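Local coordinates for glycosyl hydrolases family 31 family protein (Aspergillus niger, PDB 6DRU) that releases alpha-xylose from the non-reducing terminal glucose of xyloglucan oligosaccharides as a family 31 glycoside hydrolase, at residues 95-100 against 112-117. Sequence-based numbering, arbitrary orientation.
Sequences YRLSFY and TNEYAP. With MAN (alpha-D-mannopyranose), chain I; MAN (alpha-D-mannopyranose), chain B.
The guanidinium of Arg96 and the carboxylate of Glu114 meet with their planes 56° apart, while the ring of Tyr95 lays CD1 over one guanidinium face, 3.9 Å above its plane. At the next flat group, Phe99, the carbonyl O of Thr112 sits at the ring edge, in plane. This is the open end of an antiparallel beta hairpin, strands 98-102 and 108-113. Phe99 N bonds Thr112 O at 2.9 Å, and Ser98 with Asn113 forms the non-hydrogen-bonded pair beside it, their CB atoms in touch. Past the paired residues Glu114 holds the two segments together: its N donates to Leu97 O at 3.0 Å, and its side chain reaches back so that OE1 accepts Leu97 N from above the carboxylate plane. CG lies beside the backbone N (chi1 -53°) and the side chain runs extended from there, its CD and OE2 packing against Leu97 CB and CG. OE1 also forms a salt bridge to Arg96 NH1 at 3.5 Å and another to Arg124 NH1, so two positive charges probably stabilise the buried carboxylate. Leu97 and Phe99 pack on Val31 of strand 28-35. On the face opposite Phe99 and Thr112, which Asn113 shares with Ser98, Asn113 turns toward glycan attached to the protein, its OD1 hydrogen-bonded to Ser142 OG. Ala116 N donates to O4 of one mannose; the other takes Asn113 ND2 on its O3, at 3.1 Å.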
loop_
_atom_site.group_PDB
_atom_site.type_symbol
_atom_site.label_atom_id
_atom_site.label_comp_id
_atom_site.label_asym_id
_atom_site.label_seq_id
_atom_site.Cartn_x
_atom_site.Cartn_y
_atom_site.Cartn_z
ATOM N N TYR A 95 -1.586 7.696 -31.405
ATOM C CA TYR A 95 -1.334 7.057 -30.121
ATOM C C TYR A 95 -2.483 6.171 -29.660
ATOM O O TYR A 95 -2.417 5.616 -28.558
ATOM C CB TYR A 95 -1.033 8.115 -29.048
ATOM C CG TYR A 95 -2.059 9.222 -28.972
ATOM C CD1 TYR A 95 -3.287 9.018 -28.352
ATOM C CD2 TYR A 95 -1.801 10.472 -29.514
ATOM C CE1 TYR A 95 -4.229 10.027 -28.287
ATOM C CE2 TYR A 95 -2.735 11.489 -29.445
ATOM C CZ TYR A 95 -3.948 11.262 -28.834
ATOM O OH TYR A 95 -4.880 12.273 -28.770
ATOM N N ARG A 96 -3.532 6.027 -30.466
ATOM C CA ARG A 96 -4.645 5.136 -30.174
ATOM C C ARG A 96 -4.671 4.013 -31.201
ATOM O O ARG A 96 -4.390 4.236 -32.381
ATOM C CB ARG A 96 -5.975 5.895 -30.182
ATOM C CG ARG A 96 -6.133 6.860 -29.022
ATOM C CD ARG A 96 -6.597 6.141 -27.763
ATOM N NE ARG A 96 -6.438 6.972 -26.574
ATOM C CZ ARG A 96 -5.400 6.900 -25.747
ATOM N NH1 ARG A 96 -4.430 6.026 -25.973
ATOM N NH2 ARG A 96 -5.334 7.696 -24.690
ATOM N N LEU A 97 -5.012 2.809 -30.754
ATOM C CA LEU A 97 -4.962 1.624 -31.598
ATOM C C LEU A 97 -6.358 1.230 -32.069
ATOM O O LEU A 97 -7.335 1.357 -31.326
ATOM C CB LEU A 97 -4.314 0.454 -30.854
ATOM C CG LEU A 97 -2.957 0.719 -30.197
ATOM C CD1 LEU A 97 -2.373 -0.568 -29.638
ATOM C CD2 LEU A 97 -1.994 1.363 -31.183
ATOM N N SER A 98 -6.436 0.748 -33.310
ATOM C CA SER A 98 -7.668 0.221 -33.880
ATOM C C SER A 98 -7.307 -0.913 -34.828
ATOM O O SER A 98 -6.296 -0.840 -35.531
ATOM C CB SER A 98 -8.461 1.305 -34.618
ATOM O OG SER A 98 -7.721 1.840 -35.699
ATOM N N PHE A 99 -8.135 -1.956 -34.845
ATOM C CA PHE A 99 -7.852 -3.174 -35.592
ATOM C C PHE A 99 -8.994 -3.491 -36.545
ATOM O O PHE A 99 -10.159 -3.539 -36.135
ATOM C CB PHE A 99 -7.613 -4.350 -34.640
ATOM C CG PHE A 99 -6.415 -4.175 -33.755
ATOM C CD1 PHE A 99 -5.149 -4.519 -34.204
ATOM C CD2 PHE A 99 -6.549 -3.654 -32.479
ATOM C CE1 PHE A 99 -4.041 -4.355 -33.393
ATOM C CE2 PHE A 99 -5.447 -3.485 -31.664
ATOM C CZ PHE A 99 -4.191 -3.837 -32.122
ATOM N N TYR A 100 -8.653 -3.715 -37.812
ATOM C CA TYR A 100 -9.612 -4.069 -38.846
ATOM C C TYR A 100 -9.246 -5.412 -39.463
ATOM O O TYR A 100 -8.093 -5.849 -39.415
ATOM C CB TYR A 100 -9.667 -3.004 -39.950
ATOM C CG TYR A 100 -10.068 -1.624 -39.482
ATOM C CD1 TYR A 100 -9.141 -0.769 -38.899
ATOM C CD2 TYR A 100 -11.372 -1.170 -39.638
ATOM C CE1 TYR A 100 -9.504 0.496 -38.476
ATOM C CE2 TYR A 100 -11.744 0.093 -39.219
ATOM C CZ TYR A 100 -10.806 0.922 -38.638
ATOM O OH TYR A 100 -11.172 2.181 -38.218
ATOM N N THR A 112 -12.037 -4.300 -33.255
ATOM C CA THR A 112 -12.135 -3.532 -32.020
ATOM C C THR A 112 -11.071 -2.447 -32.051
ATOM O O THR A 112 -10.064 -2.562 -32.756
ATOM C CB THR A 112 -11.954 -4.409 -30.774
ATOM O OG1 THR A 112 -12.029 -3.591 -29.599
ATOM C CG2 THR A 112 -10.606 -5.117 -30.810
ATOM N N ASN A 113 -11.312 -1.390 -31.283
ATOM C CA ASN A 113 -10.324 -0.349 -31.049
ATOM C C ASN A 113 -10.271 -0.049 -29.558
ATOM O O ASN A 113 -11.054 -0.583 -28.767
ATOM C CB ASN A 113 -10.628 0.920 -31.865
ATOM C CG ASN A 113 -12.051 1.418 -31.686
ATOM O OD1 ASN A 113 -12.720 1.100 -30.705
ATOM N ND2 ASN A 113 -12.520 2.206 -32.645
ATOM N N GLU A 114 -9.327 0.804 -29.171
ATOM C CA GLU A 114 -9.225 1.204 -27.775
ATOM C C GLU A 114 -10.409 2.089 -27.409
ATOM O O GLU A 114 -10.693 3.078 -28.093
ATOM C CB GLU A 114 -7.908 1.931 -27.515
ATOM C CG GLU A 114 -6.675 1.155 -27.964
ATOM C CD GLU A 114 -5.376 1.783 -27.490
ATOM O OE1 GLU A 114 -5.206 3.009 -27.663
ATOM O OE2 GLU A 114 -4.521 1.045 -26.948
ATOM N N TYR A 115 -11.109 1.719 -26.338
ATOM C CA TYR A 115 -12.305 2.438 -25.919
ATOM C C TYR A 115 -11.954 3.854 -25.486
ATOM O O TYR A 115 -11.595 4.083 -24.327
ATOM C CB TYR A 115 -13.009 1.693 -24.784
ATOM C CG TYR A 115 -14.312 2.324 -24.351
ATOM C CD1 TYR A 115 -15.468 2.157 -25.100
ATOM C CD2 TYR A 115 -14.386 3.085 -23.193
ATOM C CE1 TYR A 115 -16.664 2.731 -24.707
ATOM C CE2 TYR A 115 -15.577 3.663 -22.793
ATOM C CZ TYR A 115 -16.713 3.483 -23.553
ATOM O OH TYR A 115 -17.898 4.056 -23.156
ATOM N N ALA A 116 -12.052 4.808 -26.407
ATOM C CA ALA A 116 -11.730 6.208 -26.124
ATOM C C ALA A 116 -12.710 7.125 -26.844
ATOM O O ALA A 116 -12.353 7.818 -27.804
ATOM C CB ALA A 116 -10.287 6.523 -26.525
ATOM N N PRO A 117 -13.974 7.162 -26.393
ATOM C CA PRO A 117 -14.863 8.250 -26.819
ATOM C C PRO A 117 -14.417 9.574 -26.220
ATOM O O PRO A 117 -13.443 9.613 -25.459
ATOM C CB PRO A 117 -16.238 7.815 -26.296
ATOM C CG PRO A 117 -15.946 6.875 -25.194
ATOM C CD PRO A 117 -14.680 6.172 -25.562
HETATM C C1 MAN I . -15.232 5.463 -32.030
HETATM C C2 MAN I . -14.001 6.106 -31.432
HETATM C C3 MAN I . -13.337 5.133 -30.480
HETATM C C4 MAN I . -14.349 4.584 -29.499
HETATM C C5 MAN I . -15.573 4.089 -30.239
HETATM C C6 MAN I . -16.597 3.606 -29.237
HETATM O O2 MAN I . -14.370 7.275 -30.738
HETATM O O3 MAN I . -12.315 5.791 -29.770
HETATM O O4 MAN I . -13.775 3.515 -28.789
HETATM O O5 MAN I . -16.130 5.136 -30.998
HETATM O O6 MAN I . -17.339 4.709 -28.765
HETATM C C1 MAN B . -17.184 2.563 -34.972
HETATM C C2 MAN B . -16.532 3.004 -33.677
HETATM C C3 MAN B . -15.540 4.119 -33.937
HETATM C C4 MAN B . -14.630 3.754 -35.087
HETATM C C5 MAN B . -15.481 3.355 -36.271
HETATM C C6 MAN B . -14.604 3.058 -37.469
HETATM O O2 MAN B . -15.872 1.920 -33.067
HETATM O O3 MAN B . -14.773 4.331 -32.777
HETATM O O4 MAN B . -13.834 4.864 -35.423
HETATM O O5 MAN B . -16.216 2.207 -35.931
HETATM O O6 MAN B . -15.407 2.960 -38.625
#